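Local atomic coordinates of uncharacterized protein (Pseudomonas phage YuA, PDB entry 3PES), a protein that is of unknown function, a small phage protein of the YuA Gp49 family that folds as a three-stranded antiparallel sheet packed against a C-terminal helix. Residues T22-Y27 with D80-R85; F8-A13 with R71-Q76; I15-V20 with W49-R54. All coordinates share one frame; numbering follows the deposited sequence.

Interaction 1. Residues T22-Y27 with D80-R85; sequences TYWEPY and DRMEGR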
loop_
_atom_site.group_PDB
_atom_site.type_symbol
_atom_site.label_atom_id
_atom_site.label_comp_id
_atom_site.label_asym_id
_atom_site.label_seq_id
_atom_site.Cartn_x
_atom_site.Cartn_y
_atom_site.Cartn_z
ATOM N N THR A 22 4.416 -6.202 1.817
ATOM C CA THR A 22 5.741 -6.830 1.932
ATOM C C THR A 22 6.860 -5.831 2.202
ATOM O O THR A 22 7.941 -6.211 2.661
ATOM C CB THR A 22 6.100 -7.645 0.683
ATOM O OG1 THR A 22 6.114 -6.785 -0.449
ATOM C CG2 THR A 22 5.091 -8.774 0.445
ATOM N N TYR A 23 6.620 -4.568 1.867
ATOM C CA TYR A 23 7.567 -3.497 2.163
ATOM C C TYR A 23 6.770 -2.224 2.406
ATOM O O TYR A 23 5.832 -1.951 1.669
ATOM C CB TYR A 23 8.588 -3.307 1.022
ATOM C CG TYR A 23 9.610 -2.254 1.403
ATOM C CD1 TYR A 23 10.688 -2.572 2.236
ATOM C CD2 TYR A 23 9.454 -0.931 1.017
ATOM C CE1 TYR A 23 11.602 -1.598 2.645
ATOM C CE2 TYR A 23 10.368 0.049 1.412
ATOM C CZ TYR A 23 11.417 -0.290 2.222
ATOM O OH TYR A 23 12.301 0.683 2.611
ATOM N N TRP A 24 7.147 -1.451 3.419
ATOM C CA TRP A 24 6.517 -0.142 3.632
ATOM C C TRP A 24 7.545 0.899 4.012
ATOM O O TRP A 24 8.265 0.734 4.987
ATOM C CB TRP A 24 5.357 -0.159 4.651
ATOM C CG TRP A 24 4.639 1.165 4.667
ATOM C CD1 TRP A 24 4.654 2.108 5.653
ATOM C CD2 TRP A 24 3.829 1.704 3.613
ATOM N NE1 TRP A 24 3.889 3.190 5.281
ATOM C CE2 TRP A 24 3.390 2.980 4.024
ATOM C CE3 TRP A 24 3.434 1.227 2.361
ATOM C CZ2 TRP A 24 2.557 3.785 3.225
ATOM C CZ3 TRP A 24 2.606 2.021 1.563
ATOM C CH2 TRP A 24 2.188 3.287 1.998
ATOM N N GLU A 25 7.599 1.983 3.249
ATOM C CA GLU A 25 8.457 3.105 3.584
ATOM C C GLU A 25 7.594 4.117 4.324
ATOM O O GLU A 25 6.718 4.716 3.720
ATOM C CB GLU A 25 9.050 3.738 2.324
ATOM C CG GLU A 25 10.175 4.739 2.617
ATOM C CD GLU A 25 11.343 4.095 3.321
ATOM O OE1 GLU A 25 11.933 3.160 2.747
ATOM O OE2 GLU A 25 11.681 4.530 4.444
ATOM N N PRO A 26 7.842 4.327 5.633
ATOM C CA PRO A 26 6.946 5.254 6.355
ATOM C C PRO A 26 6.904 6.646 5.747
ATOM O O PRO A 26 7.945 7.145 5.288
ATOM C CB PRO A 26 7.556 5.305 7.767
ATOM C CG PRO A 26 8.213 3.966 7.916
ATOM C CD PRO A 26 8.792 3.660 6.554
ATOM N N TYR A 27 5.726 7.274 5.766
ATOM C CA TYR A 27 5.624 8.651 5.287
ATOM C C TYR A 27 6.388 9.556 6.250
ATOM O O TYR A 27 6.212 9.459 7.470
ATOM C CB TYR A 27 4.171 9.100 5.211
ATOM C CG TYR A 27 3.994 10.463 4.588
ATOM C CD1 TYR A 27 4.178 10.661 3.213
ATOM C CD2 TYR A 27 3.635 11.556 5.372
ATOM C CE1 TYR A 27 4.009 11.905 2.633
ATOM C CE2 TYR A 27 3.457 12.800 4.800
ATOM C CZ TYR A 27 3.637 12.965 3.437
ATOM O OH TYR A 27 3.440 14.189 2.866
ATOM N N ASP A 80 -3.400 3.771 4.012
ATOM C CA ASP A 80 -4.250 4.028 5.162
ATOM C C ASP A 80 -4.012 2.971 6.245
ATOM O O ASP A 80 -3.974 3.285 7.421
ATOM C CB ASP A 80 -5.723 4.034 4.749
ATOM C CG ASP A 80 -6.092 5.222 3.876
ATOM O OD1 ASP A 80 -5.343 6.228 3.797
ATOM O OD2 ASP A 80 -7.172 5.139 3.266
ATOM N N ARG A 81 -3.805 1.718 5.848
ATOM C CA ARG A 81 -3.511 0.657 6.817
ATOM C C ARG A 81 -2.167 0.908 7.507
ATOM O O ARG A 81 -2.061 0.793 8.731
ATOM C CB ARG A 81 -3.533 -0.708 6.111
ATOM C CG ARG A 81 -3.027 -1.870 6.950
ATOM C CD ARG A 81 -3.719 -2.035 8.297
ATOM N NE ARG A 81 -3.076 -3.109 9.061
ATOM C CZ ARG A 81 -1.956 -2.955 9.769
ATOM N NH1 ARG A 81 -1.329 -1.784 9.838
ATOM N NH2 ARG A 81 -1.448 -3.992 10.404
HETATM N N MSE A 82 -1.147 1.270 6.723
HETATM C CA MSE A 82 0.200 1.370 7.277
HETATM C C MSE A 82 0.467 2.656 8.021
HETATM O O MSE A 82 1.371 2.714 8.856
HETATM C CB MSE A 82 1.250 1.159 6.185
HETATM C CG MSE A 82 1.166 -0.209 5.455
HETATM SE SE MSE A 82 1.115 -1.742 6.601
HETATM C CE MSE A 82 2.857 -1.577 7.447
ATOM N N GLU A 83 -0.333 3.672 7.731
ATOM C CA GLU A 83 -0.192 4.963 8.399
ATOM C C GLU A 83 -1.228 5.177 9.503
ATOM O O GLU A 83 -1.345 6.267 10.040
ATOM C CB GLU A 83 -0.227 6.103 7.370
ATOM C CG GLU A 83 0.921 6.020 6.356
ATOM C CD GLU A 83 2.277 6.335 6.950
ATOM O OE1 GLU A 83 2.331 7.156 7.895
ATOM O OE2 GLU A 83 3.284 5.765 6.470
ATOM N N GLY A 84 -1.946 4.110 9.853
ATOM C CA GLY A 84 -3.028 4.193 10.835
ATOM C C GLY A 84 -2.535 4.060 12.262
ATOM O O GLY A 84 -1.331 4.048 12.508
ATOM N N ARG A 85 -3.480 3.958 13.194
ATOM C CA ARG A 85 -3.166 3.850 14.619
ATOM C C ARG A 85 -3.879 2.674 15.283
ATOM O O ARG A 85 -4.787 2.084 14.714
ATOM C CB ARG A 85 -3.536 5.148 15.339
HETATM O O HOH W 1 4.592 7.950 9.003
#
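Trp24, near the end of strand 15-25, lays its indole against selenomethionine Met82 at the C-terminal end of helix 68-82, a CH-pi and Met-aromatic contact that fastens the helix end to the three-stranded antiparallel sheet. Its CG stands anti to the backbone N (chi1 -172°), which carries the ring off the strand toward the helix. Met82 CB sits over the five-membered ring, 3.4 Å from the ring centroid and only 7° off its normal, while Met82 SE lies above the same ring at the longer distance of 5.3 Å. At the ring's edge, Trp24 NE1 donates to Glu83 OE2 at 2.9 Å, and the acceptor lies almost exactly in the indole plane. Val78 and Phe79, farther back on the helix, also touch this tryptophan.

Beyond the strand, Pro26 passes close to the same carboxylate, its CA 3.7 Å from Glu83 OE2. The backbone of Tyr27 then supplies a second bond, N to Glu83 OE2 at 3.0 Å and nearly straight at 170°. The two donors approach OE2 from opposite faces of the carboxylate plane, so one oxygen joins the indole to the main chain just past the strand. Glu83, the first residue to leave helical geometry, reaches them through a bent chain. Its other oxygen, OE1, lies 2.6 Å from a water that also sits within hydrogen-bonding distance of Tyr27 O.

Interaction 2. Residues F8-A13 with R71-Q76; sequences FEDRVA and RERIDQ
Arg73 of helix 68-82 points its guanidinium end-on at Asp10 of edge strand 6-12, forming a salt bridge between the helix and the border of the antiparallel sheet on which it packs. The two segments run nearly antiparallel, at 169°, their axes approaching to 9.9 Å. Both terminal nitrogens converge on a single carboxylate oxygen: Arg73 NH1 lies 2.9 Å from Asp10 OD2, and Arg73 NH2 lies 3.2 Å from the same atom. They meet OD2 on its syn side, with the carboxylate and guanidinium planes 26° apart. Asp10 OD2 takes a third bond on its anti side from the backbone Arg11 N at 2.8 Å, which ties the carboxylate to its own strand and should steady its negative charge.

The guanidinium edge also reaches the main chain, through a weak bond from Arg73 NH2 to Arg11 O at 2.8 Å. A turn at chi3 (64°) in an otherwise extended chain swings the group toward the strand, and Glu70, one turn earlier, forms a salt bridge with Arg73 NE. Over one guanidinium face lies CG1 of the neighbouring Ile74.

Beside the salt bridge the contact becomes apolar. Ile74 and Val12 cross at about a right angle, and Leu66 touches both. Ile74 CD1 is the atom that reaches the strand, 3.9 Å from Arg11 O and 4.1 Å from Val12 CG2.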
loop_
_atom_site.group_PDB
_atom_site.type_symbol
_atom_site.label_atom_id
_atom_site.label_comp_id
_atom_site.label_asym_id
_atom_site.label_seq_id
_atom_site.Cartn_x
_atom_site.Cartn_y
_atom_site.Cartn_z
ATOM N N PHE A 8 -4.503 -7.444 5.206
ATOM C CA PHE A 8 -5.881 -7.037 5.420
ATOM C C PHE A 8 -6.785 -7.569 4.320
ATOM O O PHE A 8 -6.354 -7.788 3.190
ATOM C CB PHE A 8 -6.013 -5.515 5.570
ATOM C CG PHE A 8 -5.544 -4.717 4.378
ATOM C CD1 PHE A 8 -6.451 -4.289 3.405
ATOM C CD2 PHE A 8 -4.203 -4.344 4.252
ATOM C CE1 PHE A 8 -6.023 -3.525 2.307
ATOM C CE2 PHE A 8 -3.777 -3.566 3.166
ATOM C CZ PHE A 8 -4.687 -3.163 2.194
ATOM N N GLU A 9 -8.048 -7.796 4.670
ATOM C CA GLU A 9 -9.035 -8.239 3.698
ATOM C C GLU A 9 -9.453 -7.071 2.803
ATOM O O GLU A 9 -9.656 -5.943 3.275
ATOM C CB GLU A 9 -10.249 -8.850 4.410
ATOM N N ASP A 10 -9.541 -7.337 1.504
ATOM C CA ASP A 10 -10.024 -6.358 0.556
ATOM C C ASP A 10 -10.660 -7.135 -0.589
ATOM O O ASP A 10 -11.091 -8.279 -0.401
ATOM C CB ASP A 10 -8.895 -5.422 0.084
ATOM C CG ASP A 10 -9.400 -4.010 -0.230
ATOM O OD1 ASP A 10 -9.123 -3.078 0.567
ATOM O OD2 ASP A 10 -10.104 -3.833 -1.252
ATOM N N ARG A 11 -10.762 -6.504 -1.751
ATOM C CA ARG A 11 -11.342 -7.127 -2.934
ATOM C C ARG A 11 -10.524 -6.707 -4.129
ATOM O O ARG A 11 -9.918 -5.631 -4.111
ATOM C CB ARG A 11 -12.807 -6.707 -3.124
ATOM C CG ARG A 11 -13.704 -7.090 -1.950
ATOM C CD ARG A 11 -15.182 -6.851 -2.194
ATOM N NE ARG A 11 -15.969 -7.387 -1.082
ATOM C CZ ARG A 11 -16.633 -8.541 -1.101
ATOM N NH1 ARG A 11 -16.644 -9.299 -2.188
ATOM N NH2 ARG A 11 -17.301 -8.932 -0.026
ATOM N N VAL A 12 -10.491 -7.564 -5.147
ATOM C CA VAL A 12 -9.971 -7.198 -6.458
ATOM C C VAL A 12 -11.130 -7.379 -7.417
ATOM O O VAL A 12 -11.661 -8.478 -7.555
ATOM C CB VAL A 12 -8.772 -8.060 -6.870
ATOM C CG1 VAL A 12 -8.430 -7.844 -8.345
ATOM C CG2 VAL A 12 -7.574 -7.740 -5.984
ATOM N N ALA A 13 -11.543 -6.276 -8.040
ATOM C CA ALA A 13 -12.714 -6.260 -8.906
ATOM C C ALA A 13 -13.886 -7.037 -8.271
ATOM O O ALA A 13 -14.542 -7.858 -8.908
ATOM C CB ALA A 13 -12.357 -6.775 -10.311
ATOM N N ARG A 71 -5.313 -1.002 -8.771
ATOM C CA ARG A 71 -4.003 -0.861 -8.156
ATOM C C ARG A 71 -3.912 0.466 -7.415
ATOM O O ARG A 71 -3.337 0.534 -6.342
ATOM C CB ARG A 71 -2.885 -1.015 -9.192
ATOM C CG ARG A 71 -2.764 -2.429 -9.766
ATOM C CD ARG A 71 -1.722 -2.480 -10.885
ATOM N NE ARG A 71 -1.727 -3.747 -11.614
ATOM C CZ ARG A 71 -0.966 -4.786 -11.310
ATOM N NH1 ARG A 71 -0.134 -4.716 -10.276
ATOM N NH2 ARG A 71 -1.047 -5.896 -12.045
ATOM N N GLU A 72 -4.454 1.531 -8.017
ATOM C CA GLU A 72 -4.409 2.847 -7.402
ATOM C C GLU A 72 -5.254 2.887 -6.116
ATOM O O GLU A 72 -4.826 3.416 -5.089
ATOM C CB GLU A 72 -4.878 3.891 -8.397
ATOM C CG GLU A 72 -4.872 5.295 -7.864
ATOM C CD GLU A 72 -5.333 6.290 -8.895
ATOM O OE1 GLU A 72 -5.901 5.874 -9.931
ATOM O OE2 GLU A 72 -5.142 7.496 -8.666
ATOM N N ARG A 73 -6.438 2.285 -6.165
ATOM C CA ARG A 73 -7.311 2.208 -4.993
ATOM C C ARG A 73 -6.657 1.401 -3.876
ATOM O O ARG A 73 -6.637 1.819 -2.730
ATOM C CB ARG A 73 -8.656 1.585 -5.379
ATOM C CG ARG A 73 -9.653 1.541 -4.219
ATOM C CD ARG A 73 -10.931 0.743 -4.562
ATOM N NE ARG A 73 -10.688 -0.681 -4.829
ATOM C CZ ARG A 73 -10.443 -1.610 -3.902
ATOM N NH1 ARG A 73 -10.335 -1.286 -2.617
ATOM N NH2 ARG A 73 -10.235 -2.860 -4.282
ATOM N N ILE A 74 -6.088 0.254 -4.212
ATOM C CA ILE A 74 -5.431 -0.563 -3.192
ATOM C C ILE A 74 -4.154 0.106 -2.658
ATOM O O ILE A 74 -3.852 -0.001 -1.467
ATOM C CB ILE A 74 -5.201 -2.005 -3.693
ATOM C CG1 ILE A 74 -6.552 -2.690 -3.940
ATOM C CG2 ILE A 74 -4.393 -2.795 -2.675
ATOM C CD1 ILE A 74 -6.442 -3.973 -4.786
ATOM N N ASP A 75 -3.422 0.828 -3.511
ATOM C CA ASP A 75 -2.278 1.604 -3.028
ATOM C C ASP A 75 -2.730 2.492 -1.860
ATOM O O ASP A 75 -2.051 2.591 -0.828
ATOM C CB ASP A 75 -1.741 2.534 -4.112
ATOM C CG ASP A 75 -0.807 1.859 -5.100
ATOM O OD1 ASP A 75 -0.410 0.705 -4.889
ATOM O OD2 ASP A 75 -0.451 2.531 -6.097
ATOM N N GLN A 76 -3.871 3.161 -2.022
ATOM C CA GLN A 76 -4.349 4.029 -0.965
ATOM C C GLN A 76 -4.834 3.269 0.268
ATOM O O GLN A 76 -4.635 3.726 1.392
ATOM C CB GLN A 76 -5.443 4.963 -1.489
ATOM C CG GLN A 76 -5.878 5.990 -0.434
ATOM C CD GLN A 76 -4.798 7.011 -0.184
ATOM O OE1 GLN A 76 -4.283 7.604 -1.130
ATOM N NE2 GLN A 76 -4.458 7.245 1.089
#

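Interaction 3. Residues I15-V20 with W49-R54; sequences IPCLIV and WEVRDR
Central strand 15-25 and edge strand 46-52 pair here as antiparallel neighbours in the three-stranded sheet. Leu18 faces Arg52 and Val20 faces Glu50 as hydrogen-bonded pairs, with Ile19 and Val51 forming the non-hydrogen-bonded pair between them. Each hydrogen-bonded pair is closed by two backbone bonds: Leu18 N to Arg52 O at 2.9 Å with Arg52 N to Leu18 O, and Val20 N to Glu50 O at 3.0 Å with Glu50 N to Val20 O. The ladder is reinforced by CA-H...O contacts, the shorter running from Trp49 CA to Val20 O at 3.1 Å.

The two faces differ in character. On the face that carries Ile19 and Val51, the side chains turn toward helix 68-82 and helix 60-63. Ile19 CG2 packs 3.9 Å from Trp49 CB, and Cys17 SG touches Val51 CG1 at 3.8 Å. Trp49 CG is held between its backbone N and carbonyl carbon (chi1 54°), and the indole reaches helix 68-82, where NE1 bonds to Asp75.

On the other face, Arg52 bends at chi2 (-75°) and extends diagonally past Val20. Val20 CG2 meets Arg52 CG at 3.6 Å, and Val20 CB lies above the centre of the guanidinium at 4.2 Å from its plane. The group grips Glu50 side-on: Arg52 NE is 3.0 Å from Glu50 OE1, and NH2 bonds to that same oxygen. Arg52 NH1 is bound in turn by Gly56 O.

With NE and NH2 committed to Glu50 and NH1 to Gly56, the arginine is held from several sides, and its flat group can cover an aliphatic neighbour while its charge is probably balanced within its own strand. The Ile19 and Val51 face thus packs against the helices, while on the other face a salt-bridged arginine lies over the aliphatic Val20.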
loop_
_atom_site.group_PDB
_atom_site.type_symbol
_atom_site.label_atom_id
_atom_site.label_comp_id
_atom_site.label_asym_id
_atom_site.label_seq_id
_atom_site.Cartn_x
_atom_site.Cartn_y
_atom_site.Cartn_z
ATOM N N ILE A 15 -13.933 -9.364 -5.967
ATOM C CA ILE A 15 -13.657 -10.714 -5.480
ATOM C C ILE A 15 -12.839 -10.638 -4.192
ATOM O O ILE A 15 -11.782 -10.011 -4.182
ATOM C CB ILE A 15 -12.896 -11.536 -6.533
ATOM C CG1 ILE A 15 -13.724 -11.628 -7.813
ATOM C CG2 ILE A 15 -12.577 -12.931 -6.004
ATOM C CD1 ILE A 15 -12.932 -12.101 -8.990
ATOM N N PRO A 16 -13.311 -11.282 -3.101
ATOM C CA PRO A 16 -12.595 -11.205 -1.817
ATOM C C PRO A 16 -11.168 -11.732 -1.899
ATOM O O PRO A 16 -10.907 -12.741 -2.552
ATOM C CB PRO A 16 -13.421 -12.106 -0.893
ATOM C CG PRO A 16 -14.744 -12.152 -1.497
ATOM C CD PRO A 16 -14.584 -12.013 -2.970
ATOM N N CYS A 17 -10.253 -11.046 -1.223
ATOM C CA CYS A 17 -8.867 -11.476 -1.182
ATOM C C CYS A 17 -8.203 -10.932 0.053
ATOM O O CYS A 17 -8.826 -10.231 0.847
ATOM C CB CYS A 17 -8.113 -10.971 -2.400
ATOM S SG CYS A 17 -7.975 -9.163 -2.487
ATOM N N LEU A 18 -6.931 -11.271 0.198
ATOM C CA LEU A 18 -6.076 -10.698 1.201
ATOM C C LEU A 18 -5.055 -9.833 0.482
ATOM O O LEU A 18 -4.504 -10.218 -0.559
ATOM C CB LEU A 18 -5.378 -11.817 1.958
ATOM C CG LEU A 18 -4.871 -11.655 3.367
ATOM C CD1 LEU A 18 -5.979 -11.223 4.307
ATOM C CD2 LEU A 18 -4.337 -13.001 3.792
ATOM N N ILE A 19 -4.802 -8.659 1.032
ATOM C CA ILE A 19 -3.674 -7.841 0.587
ATOM C C ILE A 19 -2.567 -8.016 1.627
ATOM O O ILE A 19 -2.783 -7.813 2.823
ATOM C CB ILE A 19 -4.065 -6.346 0.448
ATOM C CG1 ILE A 19 -5.224 -6.175 -0.553
ATOM C CG2 ILE A 19 -2.839 -5.489 0.055
ATOM C CD1 ILE A 19 -5.014 -6.714 -1.948
ATOM N N VAL A 20 -1.388 -8.422 1.172
ATOM C CA VAL A 20 -0.247 -8.576 2.055
ATOM C C VAL A 20 0.760 -7.486 1.694
ATOM O O VAL A 20 1.122 -7.306 0.520
ATOM C CB VAL A 20 0.354 -9.990 1.911
ATOM C CG1 VAL A 20 1.726 -10.098 2.576
ATOM C CG2 VAL A 20 -0.608 -10.995 2.504
ATOM N N TRP A 49 3.022 -4.370 -2.159
ATOM C CA TRP A 49 1.970 -5.240 -1.665
ATOM C C TRP A 49 1.641 -6.283 -2.730
ATOM O O TRP A 49 1.979 -6.119 -3.912
ATOM C CB TRP A 49 0.707 -4.446 -1.282
ATOM C CG TRP A 49 0.167 -3.559 -2.365
ATOM C CD1 TRP A 49 0.470 -2.239 -2.567
ATOM C CD2 TRP A 49 -0.769 -3.924 -3.400
ATOM N NE1 TRP A 49 -0.220 -1.761 -3.655
ATOM C CE2 TRP A 49 -0.979 -2.773 -4.191
ATOM C CE3 TRP A 49 -1.447 -5.103 -3.735
ATOM C CZ2 TRP A 49 -1.845 -2.767 -5.286
ATOM C CZ3 TRP A 49 -2.308 -5.090 -4.829
ATOM C CH2 TRP A 49 -2.498 -3.930 -5.588
ATOM N N GLU A 50 0.980 -7.358 -2.304
ATOM C CA GLU A 50 0.587 -8.436 -3.208
ATOM C C GLU A 50 -0.818 -8.897 -2.904
ATOM O O GLU A 50 -1.257 -8.852 -1.757
ATOM C CB GLU A 50 1.519 -9.631 -3.042
ATOM C CG GLU A 50 2.926 -9.352 -3.451
ATOM C CD GLU A 50 3.828 -10.548 -3.299
ATOM O OE1 GLU A 50 3.331 -11.643 -2.960
ATOM O OE2 GLU A 50 5.043 -10.389 -3.544
ATOM N N VAL A 51 -1.506 -9.386 -3.932
ATOM C CA VAL A 51 -2.786 -10.047 -3.734
ATOM C C VAL A 51 -2.541 -11.508 -3.355
ATOM O O VAL A 51 -1.723 -12.188 -3.993
ATOM C CB VAL A 51 -3.703 -9.928 -4.973
ATOM C CG1 VAL A 51 -5.113 -10.365 -4.602
ATOM C CG2 VAL A 51 -3.726 -8.514 -5.534
ATOM N N ARG A 52 -3.248 -11.985 -2.337
ATOM C CA ARG A 52 -3.146 -13.373 -1.872
ATOM C C ARG A 52 -4.547 -13.921 -1.657
ATOM O O ARG A 52 -5.506 -13.161 -1.542
ATOM C CB ARG A 52 -2.359 -13.449 -0.556
ATOM C CG ARG A 52 -0.971 -12.833 -0.616
ATOM C CD ARG A 52 0.028 -13.687 -1.356
ATOM N NE ARG A 52 1.367 -13.117 -1.280
ATOM C CZ ARG A 52 2.164 -13.183 -0.215
ATOM N NH1 ARG A 52 1.790 -13.815 0.889
ATOM N NH2 ARG A 52 3.356 -12.614 -0.265
ATOM N N ASP A 53 -4.676 -15.244 -1.582
ATOM C CA ASP A 53 -5.931 -15.823 -1.083
ATOM C C ASP A 53 -6.007 -15.684 0.436
ATOM O O ASP A 53 -5.077 -15.173 1.066
ATOM C CB ASP A 53 -6.165 -17.272 -1.565
ATOM C CG ASP A 53 -5.255 -18.301 -0.899
ATOM O OD1 ASP A 53 -4.567 -18.008 0.101
ATOM O OD2 ASP A 53 -5.264 -19.445 -1.391
ATOM N N ARG A 54 -7.115 -16.124 1.020
ATOM C CA ARG A 54 -7.329 -15.919 2.446
ATOM C C ARG A 54 -6.350 -16.694 3.340
ATOM O O ARG A 54 -6.254 -16.437 4.540
ATOM C CB ARG A 54 -8.774 -16.234 2.817
ATOM C CG ARG A 54 -9.131 -17.702 2.639
ATOM C CD ARG A 54 -10.554 -17.994 3.084
ATOM N NE ARG A 54 -10.729 -17.863 4.533
ATOM C CZ ARG A 54 -10.363 -18.769 5.447
ATOM N NH1 ARG A 54 -10.575 -18.521 6.724
ATOM N NH2 ARG A 54 -9.780 -19.916 5.103
#

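Helix 68-82 is joined to the sheet by interactions 1 and 2, at its C-terminal end on strand 15-25 and in its middle on strand 6-12, whereas interaction 3 builds the sheet itself. Interaction 1 is a surface contact in which an indole and one carboxylate do most of the work. Interaction 2 is partly buried, with a salt bridge beside aliphatic packing. Interaction 3, also partly buried, relies on backbone bonding, with apolar side chains meeting the helices on one face and a salt bridge on the other. The contacts also meet directly: Arg81 CG packs on Phe8 CD2 at 3.8 Å, and Phe8 O lies 2.8 Å from Ile19 N, a probable hydrogen bond joining strands 6-12 and 15-25.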